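Local coordinates for cell surface protein (Faecalibacterium prausnitzii A2-165, PDB 4GT6), which is of unknown function but, as an extracellular leucine-rich repeat protein of the BspA type, probably takes part in protein binding at the bacterial surface, at residues D11-F16 / T37-T43; N22-I26 / Y49-G55; H259-S263 / F284-P288. One frame throughout, in Å; residues are numbered along the deposited sequence.

Interaction 1: residues D11-F16 / T37-T43; sequences DGSYQF and TIPAQVT. With EDO (1,2-ethanediol), chain Q.
CG2 of Val42 sits over the centre of the Phe16 ring, 3.5 Å from its centroid and only 5° off the ring normal. It gets there by lying between the backbone N and the carbonyl carbon, while CG1 lies anti to the carbonyl carbon (chi1 -68°). Tyr14 repeats the scheme with a proline as the bump: CD of Pro39 stands over the ring face, 3.6 Å from the centroid, and CD1 of Ile38 closes in on CE1 of Tyr14 at 3.9 Å. Strand 24-29 borders this packing, Ile26 touching Tyr14 and Ala24 touching Val42. On its more exposed side the contact turns polar. Asp11 OD2 accepts a hydrogen bond from Thr43 N at 2.9 Å, on the anti side of the carboxylate and tilted out of its plane. One water donates to OD2 and also meets Thr43 OG1; another donates to Gln41 O and, weakly, to OD2. Bound 1,2-ethanediol donates through O2 to Thr43 O at 2.8 Å and through O1, weakly, to Asp11 OD1. Asp11 opens the type II' turn to Tyr14, characteristic of a tight beta hairpin, here joining strands 9-11 and 14-18 in the N-terminal part of the sheet that runs on into the leucine-rich repeats.

Interaction 2: residues N22-I26 / Y49-G55; sequences NTATI and YPVSKIG
Thr23 and Ser52 bring their hydroxyls together at the start of a parallel strand pair, OG1 lying 2.9 Å from OG. Both oxygens take the position between backbone N and carbonyl carbon (chi1 62° and 63°), which turns them toward each other across the contact; Thr23 OG1 is also bonded to Asp21 and Asn19. Thr25 turns differently. Its OG1 is anti to the carbonyl carbon and bonds to Asn19, whereas CG2 is directed at CA of Gly55, 3.7 Å away. Lys53 runs alongside it, fully extended, so that its CB, CG and CD lie along the threonine while the amino group leads off toward Glu77 in a long, weak ion pair. On the sheet face bearing Ala24, CG1 of Ile26 meets CG1 of Val51 at 3.6 Å, the two side chains crossing at about a right angle, and CB of Ala24 rests against CB of Tyr49. Four backbone bonds join the segments, among them Ala24 N to Pro50 O and Ile26 N to Lys53 O. Between them the register slips by one residue, a beta bulge in which Ala24 O accepts Ser52 N at 2.9 Å and Lys53 N is buried without a partner. Chemically, Ala24, Val51 and Ile26 make one face apolar, while that of Thr25 and Lys53 mixes a hydroxyl with hydrocarbon, and the buried N-H is the bulge's probable energetic price.

Interaction 3: residues H259-S263 / F284-P288; sequences HAFDS and FMNCP
Phe261 presents one face of its ring to Phe284, whose CE1 lies 3.3 Å above the ring plane and displaced toward the rim. The result is an offset stack with centroids 4.6 Å apart and planes inclined by 19°. With near-identical backbone conformations and CG anti to the carbonyl carbon in both residues, the side chains point the same way and set their rings one behind the other. Replacing Phe261 with an alanine would probably open a gap beside the Phe284 ring and deprive Tyr238, which stacks on the same ring, of its partner.

Beside the rings, the backbone follows a similar spacing. Ser263 N donates to Met285 O at 2.8 Å in an almost straight bond (172° at the hydrogen), and the CA of Ser263 makes a close CA-H...O contact with Asn286 O. A water completes this edge, held by Ser263 OG and accepting from Asn286 ND2. Met285, a selenomethionine in the crystal, lies alongside His259 and places SE at the edge of the imidazole, 3.7 Å from NE2; the other ring nitrogen, ND1, bonds to Asn199. The carboxylate of Asp262 leads away from the contact to a salt bridge with Arg237.

Successive turns of the repeat region are thus stacked through their loops: 259-263 follows strand 253-256 and precedes strand 269-271, while 284-288 lies between strands 278-279 and 292-294, with Phe307 continuing the aromatic row beyond Phe284 and Leu235 of strand 233-237 packing against Phe261.

How the interactions relate
Interactions 1 and 2 are neighbours, their centres 9 Å apart, whereas the centre of interaction 3 lies about 50 Å from the first and 48 Å from the second, on the opposite side of the chain's centre. Along the sequence the segments of the first two alternate, and interaction 3 follows both. One mixed sheet holds strands 14-18, 24-29, 41-44 and 47-54: 14-18 adjoins 24-29, 41-44 adjoins 47-54, and 24-29 pairs in parallel with 47-54, which passes the sheet on to strand 77-78. Probable backbone bonds from Val42 O to Tyr49 N and Ala40 O to Val51 N tie the contacts together. The N-terminal sheet thus merges into the repeats, while interaction 3 exemplifies their serial stacking.

Interaction 1: residues D11-F16 / T37-T43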
# COMPACT_ATOMS: atom_id res chain seq x y z
N ASP A 11 -32.74 22.40 -1.15
CA ASP A 11 -33.26 22.62 0.19
C ASP A 11 -32.12 23.29 0.99
O ASP A 11 -31.16 22.63 1.41
CB ASP A 11 -33.83 21.34 0.85
CG ASP A 11 -34.56 21.57 2.17
OD1 ASP A 11 -34.45 22.69 2.73
OD2 ASP A 11 -35.23 20.63 2.64
N GLY A 12 -32.23 24.62 1.14
CA GLY A 12 -31.20 25.42 1.78
C GLY A 12 -29.91 25.39 0.97
O GLY A 12 -29.94 25.56 -0.25
N SER A 13 -28.79 25.06 1.64
CA SER A 13 -27.47 24.99 1.02
C SER A 13 -27.17 23.65 0.32
O SER A 13 -26.08 23.47 -0.17
CB SER A 13 -26.40 25.24 2.08
OG SER A 13 -26.57 26.54 2.61
N TYR A 14 -28.16 22.74 0.26
CA TYR A 14 -27.96 21.43 -0.33
C TYR A 14 -28.88 21.18 -1.52
O TYR A 14 -30.05 21.55 -1.51
CB TYR A 14 -28.22 20.34 0.74
CG TYR A 14 -27.15 20.30 1.80
CD1 TYR A 14 -26.00 19.53 1.63
CD2 TYR A 14 -27.26 21.05 2.97
CE1 TYR A 14 -24.99 19.51 2.59
CE2 TYR A 14 -26.25 21.05 3.93
CZ TYR A 14 -25.13 20.26 3.74
OH TYR A 14 -24.12 20.25 4.67
N GLN A 15 -28.33 20.55 -2.53
CA GLN A 15 -29.09 20.06 -3.67
C GLN A 15 -29.14 18.55 -3.54
O GLN A 15 -28.23 17.94 -2.96
CB GLN A 15 -28.48 20.46 -5.00
CG GLN A 15 -28.45 21.98 -5.20
CD GLN A 15 -27.88 22.37 -6.54
OE1 GLN A 15 -27.51 21.52 -7.37
NE2 GLN A 15 -27.79 23.67 -6.76
N PHE A 16 -30.18 17.95 -4.10
CA PHE A 16 -30.38 16.52 -3.96
C PHE A 16 -31.21 15.97 -5.09
O PHE A 16 -31.94 16.70 -5.78
CB PHE A 16 -31.06 16.20 -2.60
CG PHE A 16 -32.44 16.82 -2.43
CD1 PHE A 16 -32.58 18.13 -1.96
CD2 PHE A 16 -33.59 16.12 -2.79
CE1 PHE A 16 -33.85 18.72 -1.85
CE2 PHE A 16 -34.86 16.71 -2.68
CZ PHE A 16 -34.98 17.99 -2.17
N THR A 37 -23.01 20.06 8.78
CA THR A 37 -24.07 19.21 9.30
C THR A 37 -24.90 18.76 8.11
O THR A 37 -25.66 19.56 7.55
CB THR A 37 -24.92 19.94 10.36
OG1 THR A 37 -24.07 20.36 11.41
CG2 THR A 37 -26.03 19.04 10.91
N ILE A 38 -24.76 17.48 7.73
CA ILE A 38 -25.52 16.94 6.61
C ILE A 38 -26.97 16.81 7.07
O ILE A 38 -27.19 16.30 8.16
CB ILE A 38 -24.93 15.57 6.13
CG1 ILE A 38 -23.43 15.68 5.67
CG2 ILE A 38 -25.85 14.91 5.08
CD1 ILE A 38 -23.18 16.54 4.43
N PRO A 39 -27.96 17.30 6.30
CA PRO A 39 -29.36 17.22 6.76
C PRO A 39 -29.86 15.77 6.82
O PRO A 39 -29.44 14.95 6.02
CB PRO A 39 -30.13 18.04 5.71
CG PRO A 39 -29.29 17.93 4.47
CD PRO A 39 -27.86 17.96 4.98
N ALA A 40 -30.67 15.46 7.84
CA ALA A 40 -31.29 14.13 8.01
C ALA A 40 -32.48 13.97 7.06
O ALA A 40 -32.87 12.85 6.71
CB ALA A 40 -31.74 13.95 9.45
N GLN A 41 -33.09 15.10 6.70
CA GLN A 41 -34.25 15.12 5.81
C GLN A 41 -34.24 16.37 4.92
O GLN A 41 -33.71 17.41 5.32
CB GLN A 41 -35.58 15.03 6.61
CG GLN A 41 -35.87 16.19 7.56
CD GLN A 41 -37.25 16.13 8.19
OE1 GLN A 41 -37.74 15.08 8.63
NE2 GLN A 41 -37.92 17.28 8.25
N VAL A 42 -34.80 16.22 3.72
CA VAL A 42 -34.98 17.31 2.75
C VAL A 42 -36.44 17.29 2.31
O VAL A 42 -37.09 16.23 2.34
CB VAL A 42 -34.00 17.27 1.54
CG1 VAL A 42 -32.56 17.56 1.98
CG2 VAL A 42 -34.09 15.94 0.78
N THR A 43 -36.95 18.45 1.89
CA THR A 43 -38.33 18.58 1.45
C THR A 43 -38.38 18.92 -0.04
O THR A 43 -37.58 19.74 -0.52
CB THR A 43 -39.07 19.63 2.30
OG1 THR A 43 -39.02 19.22 3.66
CG2 THR A 43 -40.55 19.82 1.88
C1 EDO Q . -38.26 23.71 1.53
O1 EDO Q . -37.09 24.50 1.69
C2 EDO Q . -38.35 23.24 0.06
O2 EDO Q . -37.21 22.46 -0.25
O HOH W 1 -33.21 20.05 4.97
O HOH W 2 -36.75 20.42 4.89
O HOH W 3 -24.16 22.06 6.75

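Interaction 2: residues N22-I26 / Y49-G55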
# COMPACT_ATOMS: atom_id res chain seq x y z
N ASN A 22 -37.78 6.30 -2.09
CA ASN A 22 -38.32 7.51 -1.43
C ASN A 22 -37.37 8.12 -0.37
O ASN A 22 -37.83 8.76 0.56
CB ASN A 22 -39.71 7.26 -0.84
CG ASN A 22 -40.75 7.13 -1.90
OD1 ASN A 22 -40.60 7.67 -3.01
ND2 ASN A 22 -41.82 6.43 -1.59
N THR A 23 -36.07 7.98 -0.59
CA THR A 23 -35.04 8.67 0.17
C THR A 23 -34.43 9.69 -0.79
O THR A 23 -34.77 9.68 -1.99
CB THR A 23 -33.98 7.72 0.74
OG1 THR A 23 -33.31 7.06 -0.34
CG2 THR A 23 -34.56 6.73 1.77
N ALA A 24 -33.51 10.53 -0.30
CA ALA A 24 -32.80 11.49 -1.13
C ALA A 24 -31.31 11.27 -1.04
O ALA A 24 -30.79 10.79 -0.02
CB ALA A 24 -33.13 12.91 -0.68
N THR A 25 -30.61 11.66 -2.10
CA THR A 25 -29.15 11.67 -2.15
C THR A 25 -28.71 13.10 -2.28
O THR A 25 -29.16 13.77 -3.22
CB THR A 25 -28.63 10.82 -3.32
OG1 THR A 25 -28.99 9.45 -3.09
CG2 THR A 25 -27.07 10.96 -3.53
N ILE A 26 -27.83 13.58 -1.38
CA ILE A 26 -27.24 14.94 -1.49
C ILE A 26 -26.30 14.94 -2.69
O ILE A 26 -25.43 14.08 -2.76
CB ILE A 26 -26.47 15.35 -0.20
CG1 ILE A 26 -27.38 15.39 1.06
CG2 ILE A 26 -25.69 16.68 -0.40
CD1 ILE A 26 -28.61 16.23 0.97
N TYR A 49 -38.13 13.71 2.53
CA TYR A 49 -37.26 12.61 2.17
C TYR A 49 -36.15 12.46 3.15
O TYR A 49 -35.36 13.37 3.28
CB TYR A 49 -36.65 12.83 0.76
CG TYR A 49 -37.69 12.88 -0.33
CD1 TYR A 49 -38.38 14.06 -0.62
CD2 TYR A 49 -38.00 11.75 -1.08
CE1 TYR A 49 -39.38 14.10 -1.59
CE2 TYR A 49 -39.00 11.77 -2.05
CZ TYR A 49 -39.67 12.96 -2.32
OH TYR A 49 -40.65 12.99 -3.28
N PRO A 50 -35.98 11.29 3.80
CA PRO A 50 -34.74 11.09 4.59
C PRO A 50 -33.53 11.06 3.66
O PRO A 50 -33.63 10.57 2.53
CB PRO A 50 -34.95 9.69 5.23
CG PRO A 50 -36.40 9.40 5.05
CD PRO A 50 -36.79 10.07 3.77
N VAL A 51 -32.38 11.59 4.11
CA VAL A 51 -31.15 11.58 3.30
C VAL A 51 -30.40 10.27 3.55
O VAL A 51 -29.85 10.06 4.64
CB VAL A 51 -30.30 12.83 3.61
CG1 VAL A 51 -28.92 12.76 2.95
CG2 VAL A 51 -31.04 14.11 3.19
N SER A 52 -30.36 9.39 2.54
CA SER A 52 -29.72 8.06 2.67
C SER A 52 -28.31 8.03 2.12
O SER A 52 -27.56 7.07 2.38
CB SER A 52 -30.56 6.99 1.96
OG SER A 52 -30.61 7.30 0.57
N LYS A 53 -27.91 9.06 1.35
CA LYS A 53 -26.60 9.03 0.73
C LYS A 53 -25.99 10.40 0.54
O LYS A 53 -26.69 11.36 0.20
CB LYS A 53 -26.70 8.31 -0.65
CG LYS A 53 -25.39 8.30 -1.47
CD LYS A 53 -25.54 7.49 -2.77
CE LYS A 53 -24.25 7.48 -3.59
NZ LYS A 53 -24.51 6.80 -4.90
N ILE A 54 -24.67 10.47 0.77
CA ILE A 54 -23.86 11.65 0.41
C ILE A 54 -23.35 11.33 -0.98
O ILE A 54 -22.57 10.38 -1.13
CB ILE A 54 -22.74 11.92 1.42
CG1 ILE A 54 -23.35 12.23 2.82
CG2 ILE A 54 -21.85 13.10 0.90
CD1 ILE A 54 -22.34 12.11 3.95
N GLY A 55 -23.80 12.07 -1.98
CA GLY A 55 -23.44 11.78 -3.36
C GLY A 55 -21.97 11.88 -3.66
O GLY A 55 -21.19 12.47 -2.90

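Interaction 3: residues H259-S263 / F284-P288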
# COMPACT_ATOMS: atom_id res chain seq x y z
N HIS A 259 9.66 -5.57 -3.09
CA HIS A 259 9.79 -4.88 -1.79
C HIS A 259 9.64 -5.82 -0.57
O HIS A 259 9.32 -5.34 0.52
CB HIS A 259 8.78 -3.70 -1.73
CG HIS A 259 9.00 -2.70 -2.83
ND1 HIS A 259 8.11 -2.58 -3.89
CD2 HIS A 259 10.03 -1.86 -3.03
CE1 HIS A 259 8.63 -1.66 -4.70
NE2 HIS A 259 9.78 -1.18 -4.21
N ALA A 260 9.91 -7.15 -0.72
CA ALA A 260 9.71 -8.09 0.40
C ALA A 260 10.62 -7.77 1.59
O ALA A 260 10.24 -8.03 2.73
CB ALA A 260 9.93 -9.54 -0.06
N PHE A 261 11.82 -7.22 1.31
CA PHE A 261 12.79 -6.88 2.36
C PHE A 261 13.10 -5.39 2.35
O PHE A 261 14.15 -4.99 2.83
CB PHE A 261 14.11 -7.65 2.16
CG PHE A 261 14.10 -9.13 2.42
CD1 PHE A 261 13.73 -10.03 1.41
CD2 PHE A 261 14.57 -9.66 3.62
CE1 PHE A 261 13.76 -11.41 1.63
CE2 PHE A 261 14.59 -11.04 3.85
CZ PHE A 261 14.19 -11.91 2.84
N ASP A 262 12.19 -4.55 1.85
CA ASP A 262 12.52 -3.13 1.82
C ASP A 262 12.64 -2.56 3.25
O ASP A 262 11.98 -3.04 4.18
CB ASP A 262 11.54 -2.31 0.94
CG ASP A 262 10.09 -2.13 1.42
OD1 ASP A 262 9.72 -2.70 2.46
OD2 ASP A 262 9.34 -1.40 0.75
N SER A 263 13.58 -1.61 3.41
CA SER A 263 13.82 -0.84 4.63
C SER A 263 14.09 -1.68 5.89
O SER A 263 13.69 -1.28 6.99
CB SER A 263 12.66 0.12 4.89
OG SER A 263 12.59 1.07 3.84
N PHE A 284 15.29 -5.45 -1.85
CA PHE A 284 16.14 -5.12 -0.69
C PHE A 284 16.45 -3.62 -0.65
O PHE A 284 17.45 -3.21 -0.06
CB PHE A 284 17.46 -5.92 -0.75
CG PHE A 284 17.26 -7.41 -0.65
CD1 PHE A 284 17.23 -8.03 0.60
CD2 PHE A 284 17.10 -8.19 -1.78
CE1 PHE A 284 17.04 -9.42 0.69
CE2 PHE A 284 16.89 -9.56 -1.69
CZ PHE A 284 16.86 -10.17 -0.45
N MSE A 285 15.56 -2.81 -1.19
CA MSE A 285 15.87 -1.39 -1.23
C MSE A 285 15.84 -0.72 0.17
O MSE A 285 15.06 -1.10 1.04
CB MSE A 285 15.02 -0.64 -2.25
CG MSE A 285 13.61 -0.39 -1.88
SE MSE A 285 12.85 0.76 -3.31
CE MSE A 285 13.99 2.30 -3.28
N ASN A 286 16.78 0.21 0.38
CA ASN A 286 16.94 0.97 1.62
C ASN A 286 17.19 0.06 2.84
O ASN A 286 16.61 0.30 3.90
CB ASN A 286 15.74 1.90 1.85
CG ASN A 286 15.61 2.93 0.76
OD1 ASN A 286 16.60 3.52 0.34
ND2 ASN A 286 14.41 3.13 0.26
N CYS A 287 18.04 -0.98 2.68
CA CYS A 287 18.48 -1.84 3.79
C CYS A 287 19.84 -1.30 4.21
O CYS A 287 20.83 -1.65 3.57
CB CYS A 287 18.55 -3.31 3.36
SG CYS A 287 16.92 -4.08 3.20
N PRO A 288 19.92 -0.38 5.21
CA PRO A 288 21.19 0.31 5.48
C PRO A 288 22.25 -0.50 6.22
O PRO A 288 23.37 -0.01 6.33
CB PRO A 288 20.77 1.53 6.31
CG PRO A 288 19.51 1.15 6.92
CD PRO A 288 18.82 0.18 6.03
O HOH W 4 11.91 1.72 1.29